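Local coordinates for nitrosopumilus output domain-containing protein (Pyrococcus horikoshii, PDB 2P9X), which is of unknown function but binds zinc ions and folds as a small, all-helical Nitrosopumilus output domain, at residues 4-9 and 39-44; 66-70 and 83-89. One frame throughout, in Å; residues are numbered along the deposited sequence.

Interaction 1: residues 4-9 and 39-44. With ACT (acetate ion), chain E.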
loop_
_atom_site.group_PDB
_atom_site.type_symbol
_atom_site.label_atom_id
_atom_site.label_comp_id
_atom_site.label_asym_id
_atom_site.label_seq_id
_atom_site.Cartn_x
_atom_site.Cartn_y
_atom_site.Cartn_z
ATOM N N GLY A 4 -4.493 -23.617 -20.039
ATOM C CA GLY A 4 -4.503 -22.178 -19.828
ATOM C C GLY A 4 -4.432 -21.780 -18.363
ATOM O O GLY A 4 -3.744 -20.822 -17.999
ATOM N N ARG A 5 -5.139 -22.518 -17.514
ATOM C CA ARG A 5 -5.148 -22.227 -16.083
ATOM C C ARG A 5 -3.753 -22.463 -15.518
ATOM O O ARG A 5 -3.263 -21.690 -14.692
ATOM C CB ARG A 5 -6.170 -23.127 -15.387
ATOM C CG ARG A 5 -6.417 -22.846 -13.897
ATOM C CD ARG A 5 -7.649 -23.639 -13.457
ATOM N NE ARG A 5 -8.127 -23.354 -12.104
ATOM C CZ ARG A 5 -7.727 -23.993 -11.007
ATOM N NH1 ARG A 5 -6.820 -24.954 -11.087
ATOM N NH2 ARG A 5 -8.281 -23.706 -9.834
ATOM N N ASP A 6 -3.117 -23.541 -15.963
ATOM C CA ASP A 6 -1.771 -23.881 -15.513
ATOM C C ASP A 6 -0.770 -22.807 -15.937
ATOM O O ASP A 6 0.003 -22.310 -15.120
ATOM C CB ASP A 6 -1.370 -25.246 -16.089
ATOM C CG ASP A 6 0.046 -25.646 -15.727
ATOM O OD1 ASP A 6 0.427 -25.484 -14.551
ATOM O OD2 ASP A 6 0.768 -26.136 -16.617
ATOM N N ILE A 7 -0.802 -22.433 -17.211
ATOM C CA ILE A 7 0.122 -21.427 -17.724
ATOM C C ILE A 7 -0.060 -20.059 -17.073
ATOM O O ILE A 7 0.921 -19.388 -16.735
ATOM C CB ILE A 7 -0.010 -21.284 -19.250
ATOM C CG1 ILE A 7 0.397 -22.597 -19.923
ATOM C CG2 ILE A 7 0.876 -20.157 -19.745
ATOM C CD1 ILE A 7 0.081 -22.646 -21.409
ATOM N N LEU A 8 -1.302 -19.633 -16.886
ATOM C CA LEU A 8 -1.512 -18.327 -16.266
ATOM C C LEU A 8 -1.063 -18.337 -14.809
ATOM O O LEU A 8 -0.369 -17.429 -14.362
ATOM C CB LEU A 8 -2.982 -17.909 -16.342
ATOM C CG LEU A 8 -3.284 -16.568 -15.661
ATOM C CD1 LEU A 8 -2.393 -15.484 -16.244
ATOM C CD2 LEU A 8 -4.750 -16.209 -15.843
ATOM N N THR A 9 -1.453 -19.368 -14.071
ATOM C CA THR A 9 -1.094 -19.454 -12.661
ATOM C C THR A 9 0.412 -19.501 -12.453
ATOM O O THR A 9 0.945 -18.767 -11.624
ATOM C CB THR A 9 -1.761 -20.682 -11.995
ATOM O OG1 THR A 9 -3.184 -20.570 -12.132
ATOM C CG2 THR A 9 -1.415 -20.740 -10.502
ATOM N N ILE A 39 -3.668 -18.559 -5.837
ATOM C CA ILE A 39 -3.371 -17.723 -7.001
ATOM C C ILE A 39 -4.158 -18.135 -8.239
ATOM O O ILE A 39 -4.345 -17.335 -9.163
ATOM C CB ILE A 39 -1.847 -17.747 -7.321
ATOM C CG1 ILE A 39 -1.068 -17.115 -6.166
ATOM C CG2 ILE A 39 -1.548 -16.962 -8.598
ATOM C CD1 ILE A 39 -1.373 -15.652 -5.963
ATOM N N GLU A 40 -4.626 -19.380 -8.254
ATOM C CA GLU A 40 -5.398 -19.878 -9.389
ATOM C C GLU A 40 -6.690 -19.077 -9.563
ATOM O O GLU A 40 -7.376 -19.192 -10.579
ATOM C CB GLU A 40 -5.720 -21.364 -9.196
ATOM C CG GLU A 40 -6.368 -21.707 -7.862
ATOM C CD GLU A 40 -5.368 -21.915 -6.725
ATOM O OE1 GLU A 40 -4.177 -21.573 -6.887
ATOM O OE2 GLU A 40 -5.785 -22.433 -5.668
ATOM N N LEU A 41 -7.027 -18.269 -8.561
ATOM C CA LEU A 41 -8.222 -17.434 -8.621
ATOM C C LEU A 41 -8.116 -16.448 -9.781
ATOM O O LEU A 41 -9.130 -15.994 -10.313
ATOM C CB LEU A 41 -8.386 -16.648 -7.314
ATOM C CG LEU A 41 -9.596 -15.712 -7.238
ATOM C CD1 LEU A 41 -10.882 -16.532 -7.275
ATOM C CD2 LEU A 41 -9.530 -14.895 -5.952
ATOM N N ALA A 42 -6.885 -16.103 -10.159
ATOM C CA ALA A 42 -6.664 -15.164 -11.256
ATOM C C ALA A 42 -7.317 -15.687 -12.529
ATOM O O ALA A 42 -7.867 -14.918 -13.314
ATOM C CB ALA A 42 -5.174 -14.946 -11.473
ATOM N N TYR A 43 -7.261 -16.998 -12.721
ATOM C CA TYR A 43 -7.873 -17.619 -13.892
ATOM C C TYR A 43 -9.355 -17.901 -13.665
ATOM O O TYR A 43 -10.186 -17.624 -14.533
ATOM C CB TYR A 43 -7.155 -18.929 -14.239
ATOM C CG TYR A 43 -7.779 -19.677 -15.403
ATOM C CD1 TYR A 43 -8.887 -20.503 -15.216
ATOM C CD2 TYR A 43 -7.267 -19.545 -16.690
ATOM C CE1 TYR A 43 -9.470 -21.182 -16.286
ATOM C CE2 TYR A 43 -7.841 -20.218 -17.768
ATOM C CZ TYR A 43 -8.939 -21.034 -17.558
ATOM O OH TYR A 43 -9.506 -21.708 -18.622
ATOM N N ASP A 44 -9.686 -18.451 -12.500
ATOM C CA ASP A 44 -11.075 -18.792 -12.191
ATOM C C ASP A 44 -12.030 -17.609 -12.111
ATOM O O ASP A 44 -13.191 -17.713 -12.521
ATOM C CB ASP A 44 -11.156 -19.580 -10.881
ATOM C CG ASP A 44 -10.358 -20.862 -10.926
ATOM O OD1 ASP A 44 -10.155 -21.401 -12.037
ATOM O OD2 ASP A 44 -9.951 -21.340 -9.846
HETATM C C ACT E . -4.353 -26.444 -13.606
HETATM O O ACT E . -5.565 -26.155 -13.517
HETATM O OXT ACT E . -3.889 -27.328 -14.362
HETATM C CH3 ACT E . -3.368 -25.658 -12.738
HETATM O O HOH W 1 -4.240 -17.842 -12.006
#
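I39 meets T9 through methyl groups, with its CG2 lying 4.2 Å from CG2 of T9, and its carbonyl oxygen takes part in a water bridge to the same residue. One water donates to I39 O and to T9 OG1 and accepts a weak bond from Y43 N, tying the turn before helix 41-44 to helix 3-19. The T9 hydroxyl donates in turn to R5 O, which it reaches from the opposite face to T9 N. E40 packs its aliphatic part over one face of the R5 guanidinium: CB stands 3.5 Å from NH2, near the rim, and its carboxylate is not paired with R5. A42 contributes backbone, its O lying 4.2 Å from CD2 of L8. In Y43, CG anti to the backbone N (chi1 177°) brings the ring face against CA and CB of R5. CB of R5 sits almost on the ring normal, 3.7 Å from the centroid of Y43, a CH-pi contact, while L8 CD2 approaches at the ring edge. D44 closes the contact with a side-on, two-nitrogen salt bridge. R5 NE reaches OD1 of D44 at 2.8 Å, and NH2 of R5 meets the syn lone pair of D44 OD2 at 2.9 Å. The guanidinium and carboxylate planes are only 18° apart, while NH1 of R5 donates to an acetate ion, probably from the crystallisation liquor. Replacing R5 by an alanine would probably leave D44 without its two-nitrogen partner and E40 without the guanidinium it packs on. R5 N bonds to OG of S2, a zinc-binding residue, which places R5 beside that site. Y43 OH bonds to E99; L8 of helix 3-19 lies against L89 and I93 of helix 86-97, while I39 packs on L27 and L31 of helix 23-35.

Interaction 2: residues 66-70 and 83-89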
loop_
_atom_site.group_PDB
_atom_site.type_symbol
_atom_site.label_atom_id
_atom_site.label_comp_id
_atom_site.label_asym_id
_atom_site.label_seq_id
_atom_site.Cartn_x
_atom_site.Cartn_y
_atom_site.Cartn_z
ATOM N N GLU A 66 -1.224 -6.068 -12.411
ATOM C CA GLU A 66 -1.969 -6.467 -13.601
ATOM C C GLU A 66 -1.104 -6.238 -14.840
ATOM O O GLU A 66 -0.970 -7.120 -15.687
ATOM C CB GLU A 66 -3.264 -5.656 -13.707
ATOM C CG GLU A 66 -4.207 -6.118 -14.808
ATOM C CD GLU A 66 -5.506 -5.324 -14.844
ATOM O OE1 GLU A 66 -5.471 -4.086 -14.661
ATOM O OE2 GLU A 66 -6.570 -5.935 -15.071
ATOM N N MET A 67 -0.508 -5.053 -14.935
ATOM C CA MET A 67 0.342 -4.726 -16.076
ATOM C C MET A 67 1.510 -5.696 -16.192
ATOM O O MET A 67 1.848 -6.148 -17.290
ATOM C CB MET A 67 0.857 -3.294 -15.942
ATOM C CG MET A 67 -0.226 -2.262 -16.200
ATOM S SD MET A 67 0.220 -0.611 -15.643
ATOM C CE MET A 67 1.460 -0.175 -16.861
ATOM N N VAL A 68 2.126 -6.017 -15.060
ATOM C CA VAL A 68 3.245 -6.941 -15.045
ATOM C C VAL A 68 2.808 -8.344 -15.475
ATOM O O VAL A 68 3.496 -8.996 -16.258
ATOM C CB VAL A 68 3.896 -6.987 -13.648
ATOM C CG1 VAL A 68 4.875 -8.139 -13.564
ATOM C CG2 VAL A 68 4.619 -5.668 -13.376
ATOM N N ILE A 69 1.655 -8.802 -14.992
ATOM C CA ILE A 69 1.172 -10.128 -15.364
ATOM C C ILE A 69 0.914 -10.218 -16.866
ATOM O O ILE A 69 1.305 -11.189 -17.517
ATOM C CB ILE A 69 -0.136 -10.493 -14.611
ATOM C CG1 ILE A 69 0.161 -10.686 -13.123
ATOM C CG2 ILE A 69 -0.748 -11.765 -15.207
ATOM C CD1 ILE A 69 -1.087 -10.826 -12.261
ATOM N N ILE A 70 0.253 -9.208 -17.418
ATOM C CA ILE A 70 -0.054 -9.207 -18.847
ATOM C C ILE A 70 1.224 -9.243 -19.673
ATOM O O ILE A 70 1.330 -9.996 -20.644
ATOM C CB ILE A 70 -0.893 -7.967 -19.228
ATOM C CG1 ILE A 70 -2.254 -8.039 -18.526
ATOM C CG2 ILE A 70 -1.091 -7.908 -20.744
ATOM C CD1 ILE A 70 -3.124 -6.807 -18.721
ATOM N N ALA A 83 -4.831 -8.247 -24.791
ATOM C CA ALA A 83 -5.471 -7.935 -23.513
ATOM C C ALA A 83 -4.844 -6.724 -22.812
ATOM O O ALA A 83 -3.630 -6.558 -22.727
ATOM C CB ALA A 83 -5.392 -9.174 -22.616
ATOM N N ASN A 84 -5.749 -5.836 -22.335
ATOM C CA ASN A 84 -5.322 -4.686 -21.534
ATOM C C ASN A 84 -5.792 -4.831 -20.079
ATOM O O ASN A 84 -5.587 -3.978 -19.224
ATOM C CB ASN A 84 -5.959 -3.436 -22.142
ATOM C CG ASN A 84 -5.558 -3.315 -23.589
ATOM O OD1 ASN A 84 -4.385 -3.214 -23.927
ATOM N ND2 ASN A 84 -6.580 -3.203 -24.457
ATOM N N SER A 85 -6.457 -5.945 -19.785
ATOM C CA SER A 85 -6.946 -6.225 -18.440
ATOM C C SER A 85 -6.821 -7.724 -18.186
ATOM O O SER A 85 -6.758 -8.515 -19.128
ATOM C CB SER A 85 -8.413 -5.817 -18.295
ATOM O OG SER A 85 -9.255 -6.692 -19.026
ATOM N N LEU A 86 -6.793 -8.116 -16.919
ATOM C CA LEU A 86 -6.678 -9.528 -16.587
ATOM C C LEU A 86 -7.886 -10.306 -17.121
ATOM O O LEU A 86 -7.745 -11.451 -17.552
ATOM C CB LEU A 86 -6.553 -9.706 -15.069
ATOM C CG LEU A 86 -6.252 -11.116 -14.558
ATOM C CD1 LEU A 86 -4.889 -11.578 -15.068
ATOM C CD2 LEU A 86 -6.265 -11.106 -13.040
ATOM N N GLU A 87 -9.068 -9.685 -17.097
ATOM C CA GLU A 87 -10.277 -10.343 -17.594
ATOM C C GLU A 87 -10.132 -10.654 -19.075
ATOM O O GLU A 87 -10.467 -11.755 -19.524
ATOM C CB GLU A 87 -11.517 -9.467 -17.382
ATOM C CG GLU A 87 -11.934 -9.336 -15.936
ATOM C CD GLU A 87 -11.377 -8.091 -15.279
ATOM O OE1 GLU A 87 -10.269 -7.655 -15.656
ATOM O OE2 GLU A 87 -12.051 -7.555 -14.378
ATOM N N GLU A 88 -9.642 -9.681 -19.837
ATOM C CA GLU A 88 -9.441 -9.882 -21.267
ATOM C C GLU A 88 -8.350 -10.920 -21.495
ATOM O O GLU A 88 -8.408 -11.696 -22.451
ATOM C CB GLU A 88 -9.038 -8.573 -21.946
ATOM C CG GLU A 88 -10.144 -7.543 -22.009
ATOM C CD GLU A 88 -9.693 -6.237 -22.640
ATOM O OE1 GLU A 88 -8.509 -6.130 -23.032
ATOM O OE2 GLU A 88 -10.529 -5.316 -22.739
ATOM N N LEU A 89 -7.350 -10.933 -20.612
ATOM C CA LEU A 89 -6.242 -11.876 -20.731
ATOM C C LEU A 89 -6.727 -13.314 -20.568
ATOM O O LEU A 89 -6.318 -14.206 -21.316
ATOM C CB LEU A 89 -5.167 -11.572 -19.680
ATOM C CG LEU A 89 -3.885 -12.407 -19.758
ATOM C CD1 LEU A 89 -3.113 -12.055 -21.028
ATOM C CD2 LEU A 89 -3.028 -12.157 -18.522
#
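The N-terminal cap of helix 86-97, built round S85 and L86, docks against E66, I69 and I70 on one side of helix 59-76. E66, its chain extended with CG anti to the backbone N (chi1 -172°), carries OE2 to the first turn of the helix, where L86 N donates to it at 2.9 Å. The donor comes from the anti side of that oxygen, 31° out of the carboxylate plane. This buried acid is also paired with R63 through OE1 and with K50 through OE2, charges that probably temper its closeness to E87. One turn further along helix 59-76, I70 sends CD1 to the backbone of the cap, 3.6 Å from S85 N, and CG2 to A83 O. I69 adds CG2, which lies 4.0 Å from CD2 of L89 and also meets CD1 of L86, while CG1 of I70 lies alongside CD2 of L89, the two side chains antiparallel. Within the cap itself, N84 N donates to OE1 of E88, and S85 OG accepts from E88 N at 3.1 Å. That last bond is the classic serine N-cap, to which this all-helical core adds E66 from a second helix.

Overall arrangement
Interaction 1 closes before interaction 2 opens along the chain, yet the two lie side by side in the folded domain, their centres 12 Å apart. They share a hydrophobic seam, in which CD1 of L8 packs on L89 CD2 and on I69 CG2; separately, the carbonyl oxygen of A42 packs against L86 CD2. Thus helix 3-19, which carries one half of interaction 1, also rests on both halves of interaction 2, and helices 59-76 and 86-97 complete the same core. Interaction 1 is partly open at its polar edge, whereas interaction 2 is buried. Together they join the start of the chain, helix 3-19, to helices 59-76 and 86-97 in a compact helical fold.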